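Putative periplasmic protein (Salmonella enterica, PDB 3OE3) probably inhibits C-type lysozymes in the bacterial periplasm, helping Salmonella withstand this host defence enzyme. Local coordinates at residues C[3-15]-C[19-31]. Sequence-based numbering, arbitrary orientation.
Sequences QEISKSIYTCNDN and EVIYVNTEAGNAY
E4 grips the 25–28 type I turn just before the strand pairing sets in. Its chain, extended beyond CG (chi2 -174°), carries OE2 to the backbone N of E26 at 2.8 Å, on the anti lone pair. E4 OE2 lies 3.9 Å from E26 OE1, and a water donating to both carboxylates bridges the like charges; OE1 of E4 turns to Y31 and N29 of the second subunit. I5 lays CG2 against I21 CG2, 3.5 Å away, and sets CD1 beside V23 CG2. S6 exchanges backbone bonds with Y22, while its OG shares a water with Y22 O and N24 ND2. On the face of I5 and I21, K7 runs over I21 CD1 and bends at chi3 (-75°), bringing NZ to 3.2 Å from E19 OE2 in a salt bridge, approaching that oxygen from above the carboxylate plane; M40 of the second subunit is a further polar partner of both side chains, taking the K7 NZ bond on its O. S8 pairs with V20 and puts OG in the plane of the Y22 ring, at its edge, 3.6 Å from CE2. Y10 arrives from the opposite direction: Y10 OH accepts a hydrogen bond from Y22 OH at 2.8 Å, and CE1 rests on V20 CG2. This antiparallel hairpin forms the first two strands of the closed eight-stranded barrel: strand 30-36 flanks 16-24, and strand 80-88 flanks 5-12, tied to it by the C12–C86 disulfide.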
# COMPACT_ATOMS: atom_id res chain seq x y z
N GLN C 3 -13.68 -5.60 4.44
CA GLN C 3 -13.34 -6.96 4.85
C GLN C 3 -12.01 -7.45 4.27
O GLN C 3 -11.45 -8.42 4.77
CB GLN C 3 -14.46 -7.93 4.46
CG GLN C 3 -15.83 -7.62 5.08
CD GLN C 3 -15.94 -8.03 6.55
OE1 GLN C 3 -15.50 -9.12 6.93
NE2 GLN C 3 -16.54 -7.17 7.36
N GLU C 4 -11.50 -6.79 3.23
CA GLU C 4 -10.33 -7.33 2.51
C GLU C 4 -9.04 -6.55 2.73
O GLU C 4 -7.95 -7.08 2.49
CB GLU C 4 -10.61 -7.40 1.01
CG GLU C 4 -11.70 -8.38 0.64
CD GLU C 4 -11.86 -8.54 -0.85
OE1 GLU C 4 -12.22 -7.55 -1.53
OE2 GLU C 4 -11.67 -9.68 -1.34
N ILE C 5 -9.15 -5.30 3.15
CA ILE C 5 -7.96 -4.48 3.33
C ILE C 5 -7.94 -3.92 4.75
O ILE C 5 -8.97 -3.45 5.26
CB ILE C 5 -7.86 -3.35 2.28
CG1 ILE C 5 -8.03 -3.90 0.87
CG2 ILE C 5 -6.51 -2.66 2.37
CD1 ILE C 5 -7.31 -3.08 -0.18
N SER C 6 -6.79 -4.01 5.40
CA SER C 6 -6.66 -3.50 6.76
C SER C 6 -5.27 -2.91 6.94
O SER C 6 -4.36 -3.21 6.18
CB SER C 6 -6.92 -4.60 7.79
OG SER C 6 -6.05 -5.70 7.60
N LYS C 7 -5.13 -2.04 7.93
CA LYS C 7 -3.84 -1.44 8.22
C LYS C 7 -3.39 -1.85 9.61
O LYS C 7 -4.15 -1.76 10.58
CB LYS C 7 -3.92 0.08 8.16
CG LYS C 7 -2.64 0.76 8.66
CD LYS C 7 -2.78 2.27 8.81
CE LYS C 7 -2.76 2.96 7.46
NZ LYS C 7 -2.61 4.44 7.58
N SER C 8 -2.14 -2.31 9.69
CA SER C 8 -1.53 -2.66 10.97
C SER C 8 -0.39 -1.71 11.26
O SER C 8 0.37 -1.36 10.36
CB SER C 8 -0.99 -4.08 10.94
OG SER C 8 -2.04 -5.03 10.97
N ILE C 9 -0.28 -1.30 12.51
CA ILE C 9 0.83 -0.45 12.91
C ILE C 9 1.68 -1.22 13.94
O ILE C 9 1.15 -1.79 14.90
CB ILE C 9 0.32 0.88 13.48
CG1 ILE C 9 -0.45 1.65 12.38
CG2 ILE C 9 1.47 1.72 14.04
CD1 ILE C 9 -0.87 3.03 12.77
N TYR C 10 3.00 -1.27 13.71
CA TYR C 10 3.91 -2.01 14.57
C TYR C 10 4.86 -1.05 15.25
O TYR C 10 5.35 -0.11 14.61
CB TYR C 10 4.75 -3.00 13.75
CG TYR C 10 4.01 -4.17 13.14
CD1 TYR C 10 3.34 -4.04 11.92
CD2 TYR C 10 4.02 -5.42 13.75
CE1 TYR C 10 2.68 -5.10 11.36
CE2 TYR C 10 3.34 -6.50 13.18
CZ TYR C 10 2.67 -6.32 11.98
OH TYR C 10 1.99 -7.38 11.39
N THR C 11 5.14 -1.29 16.53
CA THR C 11 6.23 -0.62 17.22
C THR C 11 7.47 -1.49 17.11
O THR C 11 7.42 -2.69 17.42
CB THR C 11 5.89 -0.35 18.70
OG1 THR C 11 5.16 -1.46 19.24
CG2 THR C 11 5.03 0.90 18.80
N CYS C 12 8.57 -0.90 16.65
CA CYS C 12 9.83 -1.61 16.43
C CYS C 12 10.98 -1.04 17.25
O CYS C 12 10.83 -0.00 17.92
CB CYS C 12 10.23 -1.55 14.95
SG CYS C 12 8.89 -2.05 13.83
N ASN C 13 12.12 -1.73 17.21
CA ASN C 13 13.28 -1.28 17.98
C ASN C 13 13.73 0.10 17.53
O ASN C 13 13.38 0.55 16.43
CB ASN C 13 14.44 -2.27 17.84
CG ASN C 13 14.22 -3.57 18.60
OD1 ASN C 13 13.39 -3.65 19.51
ND2 ASN C 13 15.00 -4.58 18.25
N ASP C 14 14.51 0.77 18.38
CA ASP C 14 15.07 2.09 18.08
C ASP C 14 14.03 3.19 17.78
O ASP C 14 14.28 4.09 16.99
CB ASP C 14 16.11 1.97 16.95
CG ASP C 14 17.13 0.87 17.20
OD1 ASP C 14 17.29 0.47 18.36
OD2 ASP C 14 17.77 0.41 16.23
N ASN C 15 12.88 3.13 18.45
CA ASN C 15 11.80 4.12 18.29
C ASN C 15 11.31 4.26 16.87
O ASN C 15 10.98 5.35 16.43
CB ASN C 15 12.25 5.50 18.80
CG ASN C 15 11.11 6.45 19.02
OD1 ASN C 15 10.06 6.07 19.54
ND2 ASN C 15 11.31 7.71 18.63
N GLU C 19 4.18 0.84 9.35
CA GLU C 19 2.83 0.61 8.86
C GLU C 19 2.86 -0.52 7.82
O GLU C 19 3.72 -0.56 6.95
CB GLU C 19 2.28 1.86 8.15
CG GLU C 19 1.64 2.90 9.02
CD GLU C 19 0.90 3.95 8.21
OE1 GLU C 19 0.89 3.84 6.96
OE2 GLU C 19 0.34 4.87 8.83
N VAL C 20 1.89 -1.42 7.91
CA VAL C 20 1.69 -2.41 6.86
C VAL C 20 0.22 -2.40 6.46
O VAL C 20 -0.66 -2.40 7.31
CB VAL C 20 2.10 -3.82 7.30
CG1 VAL C 20 2.00 -4.80 6.12
CG2 VAL C 20 3.53 -3.84 7.89
N ILE C 21 -0.03 -2.35 5.16
CA ILE C 21 -1.37 -2.58 4.63
C ILE C 21 -1.44 -4.05 4.24
O ILE C 21 -0.63 -4.51 3.44
CB ILE C 21 -1.68 -1.72 3.39
CG1 ILE C 21 -1.53 -0.23 3.69
CG2 ILE C 21 -3.08 -2.01 2.89
CD1 ILE C 21 -2.48 0.30 4.72
N TYR C 22 -2.38 -4.79 4.83
CA TYR C 22 -2.56 -6.18 4.46
C TYR C 22 -3.80 -6.31 3.59
O TYR C 22 -4.85 -5.73 3.89
CB TYR C 22 -2.72 -7.05 5.70
CG TYR C 22 -1.44 -7.22 6.50
CD1 TYR C 22 -0.41 -8.01 6.00
CD2 TYR C 22 -1.28 -6.64 7.75
CE1 TYR C 22 0.76 -8.20 6.72
CE2 TYR C 22 -0.10 -6.83 8.49
CZ TYR C 22 0.92 -7.61 7.96
OH TYR C 22 2.10 -7.84 8.65
N VAL C 23 -3.67 -7.08 2.52
CA VAL C 23 -4.78 -7.41 1.62
C VAL C 23 -5.04 -8.90 1.75
O VAL C 23 -4.16 -9.72 1.51
CB VAL C 23 -4.45 -7.08 0.16
CG1 VAL C 23 -5.64 -7.45 -0.77
CG2 VAL C 23 -4.08 -5.60 0.03
N ASN C 24 -6.25 -9.25 2.18
CA ASN C 24 -6.61 -10.64 2.32
C ASN C 24 -7.92 -10.83 1.59
O ASN C 24 -8.97 -10.45 2.11
CB ASN C 24 -6.78 -10.98 3.80
CG ASN C 24 -5.45 -11.04 4.52
OD1 ASN C 24 -4.65 -11.94 4.28
ND2 ASN C 24 -5.21 -10.08 5.40
N THR C 25 -7.86 -11.40 0.40
CA THR C 25 -9.05 -11.43 -0.46
C THR C 25 -10.04 -12.47 0.04
O THR C 25 -9.68 -13.38 0.79
CB THR C 25 -8.73 -11.70 -1.95
OG1 THR C 25 -8.39 -13.07 -2.14
CG2 THR C 25 -7.56 -10.81 -2.44
N GLU C 26 -11.29 -12.31 -0.37
CA GLU C 26 -12.35 -13.23 0.00
C GLU C 26 -12.01 -14.68 -0.34
O GLU C 26 -12.40 -15.60 0.39
CB GLU C 26 -13.65 -12.81 -0.68
CG GLU C 26 -14.06 -11.39 -0.35
CD GLU C 26 -15.18 -10.88 -1.24
OE1 GLU C 26 -15.09 -11.06 -2.48
OE2 GLU C 26 -16.14 -10.31 -0.70
N ALA C 27 -11.29 -14.89 -1.44
CA ALA C 27 -10.94 -16.23 -1.88
C ALA C 27 -9.69 -16.77 -1.19
O ALA C 27 -9.30 -17.92 -1.41
CB ALA C 27 -10.76 -16.27 -3.39
N GLY C 28 -9.06 -15.94 -0.37
CA GLY C 28 -7.93 -16.38 0.45
C GLY C 28 -6.53 -16.04 -0.05
O GLY C 28 -5.56 -16.63 0.41
N ASN C 29 -6.42 -15.09 -0.97
CA ASN C 29 -5.10 -14.64 -1.41
C ASN C 29 -4.60 -13.55 -0.48
O ASN C 29 -5.38 -12.79 0.06
CB ASN C 29 -5.15 -14.15 -2.86
CG ASN C 29 -5.40 -15.27 -3.84
OD1 ASN C 29 -5.15 -16.43 -3.54
ND2 ASN C 29 -5.89 -14.93 -5.03
N ALA C 30 -3.29 -13.50 -0.29
CA ALA C 30 -2.71 -12.56 0.68
C ALA C 30 -1.57 -11.74 0.09
O ALA C 30 -0.68 -12.27 -0.57
CB ALA C 30 -2.21 -13.31 1.92
N TYR C 31 -1.62 -10.43 0.36
CA TYR C 31 -0.58 -9.50 -0.08
C TYR C 31 -0.30 -8.55 1.07
O TYR C 31 -1.08 -8.47 2.04
CB TYR C 31 -1.03 -8.69 -1.30
CG TYR C 31 -1.56 -9.54 -2.44
CD1 TYR C 31 -2.91 -9.87 -2.49
CD2 TYR C 31 -0.74 -9.97 -3.46
CE1 TYR C 31 -3.41 -10.65 -3.52
CE2 TYR C 31 -1.24 -10.74 -4.51
CZ TYR C 31 -2.57 -11.07 -4.53
OH TYR C 31 -3.12 -11.83 -5.56
O HOH W 1 -12.80 -10.40 -3.67
O HOH W 2 -6.73 -7.49 5.54